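Local coordinates for uncharacterized protein 14 (Sulfolobus islandicus filamentous virus, PDB 2H36) that is of unknown function but belongs to the same family as the anti-CRISPR protein AcrID1 and may therefore counter host CRISPR immunity, at residues Y86-T91 and Y102-W107. Sequence-based numbering, arbitrary orientation.
Sequences YKLEFT and YEVQGW
Lys87 and Trp107 are hydrogen-bonded to each other in both directions, Lys87 N to Trp107 O at 2.7 Å and Trp107 N to Lys87 O at 3.0 Å. Glu89 with Gln105 and Thr91 with Glu103 repeat this double pairing, while Leu88 with Gly106 and Phe90 with Val104 form the non-hydrogen-bonded pairs between them. At the Thr91 end the pattern changes: its O accepts from Glu103 N and also from Tyr102 N, the latter at 2.8 Å, so two residues of one strand face a single residue of the other.

On the face bearing Lys87, Glu89 and Trp107, the indole dominates. Trp107 CG lies between its own backbone N and carbonyl carbon, which turns the ring across the neighbouring strand. Lys87 CB lies over the six-membered ring, 3.7 Å from its centroid, a CH-pi contact. Glu89 OE1 comes instead to the ring's edge, in plane, 3.6 Å from Trp107 CH2, with the carboxylate turned 79° to the indole. The polar ends are engaged elsewhere: Lys87 NZ hydrogen-bonds to Thr77, Glu89 OE1 to Gln75, and Trp107 NE1 to Glu109.

The face bearing Leu88, Phe90 and Val104 is largely apolar. Val104 reaches Leu88 with CG1, 3.6 Å from Leu88 CD1, and the same methyl lies over one face of the Phe90 ring; CG2 packs against Phe90 CD2. Tyr86, its CG anti to the backbone N (chi1 -169°), brings its ring to the partner strand, with Trp107 O over one ring face and its OH 3.8 Å from Gly106 CA. Phe31 stacks on Tyr86, and Tyr53 meets Phe90 edge-to-face.

These are the arms of an antiparallel beta hairpin, strands 85-94 and 98-109, running almost exactly opposite ways (172° between the segment axes), with a classic beta bulge at Tyr102-Glu103, part of the larger antiparallel sheet of this DUF1374 protein.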
loop_
_atom_site.group_PDB
_atom_site.type_symbol
_atom_site.label_atom_id
_atom_site.label_comp_id
_atom_site.label_asym_id
_atom_site.label_seq_id
_atom_site.Cartn_x
_atom_site.Cartn_y
_atom_site.Cartn_z
ATOM N N TYR A 86 -5.434 9.278 11.455
ATOM C CA TYR A 86 -5.633 8.961 10.048
ATOM C C TYR A 86 -5.756 7.448 9.959
ATOM O O TYR A 86 -4.826 6.719 10.342
ATOM C CB TYR A 86 -4.511 9.432 9.119
ATOM C CG TYR A 86 -4.914 9.310 7.666
ATOM C CD1 TYR A 86 -5.083 8.057 7.068
ATOM C CD2 TYR A 86 -5.160 10.444 6.896
ATOM C CE1 TYR A 86 -5.478 7.938 5.742
ATOM C CE2 TYR A 86 -5.556 10.338 5.566
ATOM C CZ TYR A 86 -5.712 9.081 4.998
ATOM O OH TYR A 86 -6.099 8.965 3.687
ATOM N N LYS A 87 -6.892 6.980 9.441
ATOM C CA LYS A 87 -7.122 5.546 9.253
ATOM C C LYS A 87 -7.025 5.067 7.816
ATOM O O LYS A 87 -7.819 5.471 6.970
ATOM C CB LYS A 87 -8.518 5.150 9.725
ATOM C CG LYS A 87 -8.844 5.534 11.158
ATOM C CD LYS A 87 -8.340 4.497 12.118
ATOM C CE LYS A 87 -8.413 4.991 13.536
ATOM N NZ LYS A 87 -7.990 3.915 14.478
ATOM N N LEU A 88 -6.039 4.213 7.550
ATOM C CA LEU A 88 -5.853 3.608 6.234
ATOM C C LEU A 88 -6.312 2.169 6.435
ATOM O O LEU A 88 -6.010 1.565 7.463
ATOM C CB LEU A 88 -4.421 3.821 5.760
ATOM C CG LEU A 88 -3.990 3.066 4.508
ATOM C CD1 LEU A 88 -4.709 3.640 3.298
ATOM C CD2 LEU A 88 -2.497 3.165 4.352
ATOM N N GLU A 89 -7.010 1.612 5.449
ATOM C CA GLU A 89 -7.515 0.240 5.576
ATOM C C GLU A 89 -7.372 -0.576 4.299
ATOM O O GLU A 89 -7.883 -0.174 3.250
ATOM C CB GLU A 89 -8.975 0.290 5.990
ATOM C CG GLU A 89 -9.646 -1.056 6.095
ATOM C CD GLU A 89 -11.095 -0.926 6.558
ATOM O OE1 GLU A 89 -11.319 -0.786 7.787
ATOM O OE2 GLU A 89 -12.004 -0.956 5.689
ATOM N N PHE A 90 -6.684 -1.717 4.388
ATOM C CA PHE A 90 -6.526 -2.626 3.233
ATOM C C PHE A 90 -7.263 -3.945 3.339
ATOM O O PHE A 90 -7.029 -4.713 4.279
ATOM C CB PHE A 90 -5.076 -3.050 3.053
ATOM C CG PHE A 90 -4.137 -1.918 2.737
ATOM C CD1 PHE A 90 -3.523 -1.196 3.759
ATOM C CD2 PHE A 90 -3.832 -1.594 1.422
ATOM C CE1 PHE A 90 -2.646 -0.166 3.474
ATOM C CE2 PHE A 90 -2.949 -0.564 1.137
ATOM C CZ PHE A 90 -2.358 0.150 2.164
ATOM N N THR A 91 -8.057 -4.254 2.289
ATOM C CA THR A 91 -8.805 -5.508 2.310
ATOM C C THR A 91 -7.989 -6.372 1.371
ATOM O O THR A 91 -7.742 -5.973 0.237
ATOM C CB THR A 91 -10.233 -5.409 1.796
ATOM O OG1 THR A 91 -10.991 -4.588 2.683
ATOM C CG2 THR A 91 -10.870 -6.773 1.742
ATOM N N TYR A 102 -7.670 -6.231 -2.566
ATOM C CA TYR A 102 -8.927 -6.000 -3.255
ATOM C C TYR A 102 -9.482 -4.601 -3.000
ATOM O O TYR A 102 -10.251 -4.082 -3.810
ATOM C CB TYR A 102 -9.942 -7.060 -2.881
ATOM C CG TYR A 102 -9.668 -8.389 -3.526
ATOM C CD1 TYR A 102 -8.773 -9.307 -2.949
ATOM C CD2 TYR A 102 -10.301 -8.744 -4.717
ATOM C CE1 TYR A 102 -8.517 -10.541 -3.549
ATOM C CE2 TYR A 102 -10.054 -9.973 -5.322
ATOM C CZ TYR A 102 -9.165 -10.866 -4.733
ATOM O OH TYR A 102 -8.936 -12.080 -5.338
ATOM N N GLU A 103 -9.064 -3.974 -1.902
ATOM C CA GLU A 103 -9.621 -2.682 -1.527
ATOM C C GLU A 103 -8.903 -1.774 -0.521
ATOM O O GLU A 103 -8.545 -2.201 0.584
ATOM C CB GLU A 103 -10.964 -2.892 -0.809
ATOM C CG GLU A 103 -11.706 -1.605 -0.484
ATOM C CD GLU A 103 -13.136 -1.838 -0.003
ATOM O OE1 GLU A 103 -13.785 -2.829 -0.435
ATOM O OE2 GLU A 103 -13.621 -1.000 0.799
ATOM N N VAL A 104 -8.677 -0.527 -0.924
ATOM C CA VAL A 104 -8.012 0.421 -0.041
ATOM C C VAL A 104 -8.962 1.568 0.270
ATOM O O VAL A 104 -9.696 2.057 -0.603
ATOM C CB VAL A 104 -6.711 1.025 -0.625
ATOM C CG1 VAL A 104 -5.936 1.767 0.476
ATOM C CG2 VAL A 104 -5.833 -0.041 -1.256
ATOM N N GLN A 105 -8.922 2.009 1.518
ATOM C CA GLN A 105 -9.808 3.022 1.998
ATOM C C GLN A 105 -9.010 3.905 2.928
ATOM O O GLN A 105 -8.134 3.419 3.654
ATOM C CB GLN A 105 -10.896 2.333 2.773
ATOM C CG GLN A 105 -12.157 3.104 2.935
ATOM C CD GLN A 105 -13.292 2.167 3.207
ATOM O OE1 GLN A 105 -13.092 1.085 3.780
ATOM N NE2 GLN A 105 -14.492 2.551 2.786
ATOM N N GLY A 106 -9.296 5.202 2.898
ATOM C CA GLY A 106 -8.658 6.148 3.798
ATOM C C GLY A 106 -9.666 7.113 4.374
ATOM O O GLY A 106 -10.656 7.454 3.720
ATOM N N TRP A 107 -9.431 7.546 5.607
ATOM C CA TRP A 107 -10.269 8.568 6.246
ATOM C C TRP A 107 -9.591 9.095 7.517
ATOM O O TRP A 107 -8.605 8.511 7.990
ATOM C CB TRP A 107 -11.704 8.054 6.512
ATOM C CG TRP A 107 -11.816 6.963 7.540
ATOM C CD1 TRP A 107 -12.189 7.106 8.841
ATOM C CD2 TRP A 107 -11.551 5.560 7.350
ATOM N NE1 TRP A 107 -12.170 5.889 9.481
ATOM C CE2 TRP A 107 -11.787 4.921 8.591
ATOM C CE3 TRP A 107 -11.123 4.781 6.254
ATOM C CZ2 TRP A 107 -11.605 3.542 8.774
ATOM C CZ3 TRP A 107 -10.946 3.411 6.434
ATOM C CH2 TRP A 107 -11.189 2.806 7.688
#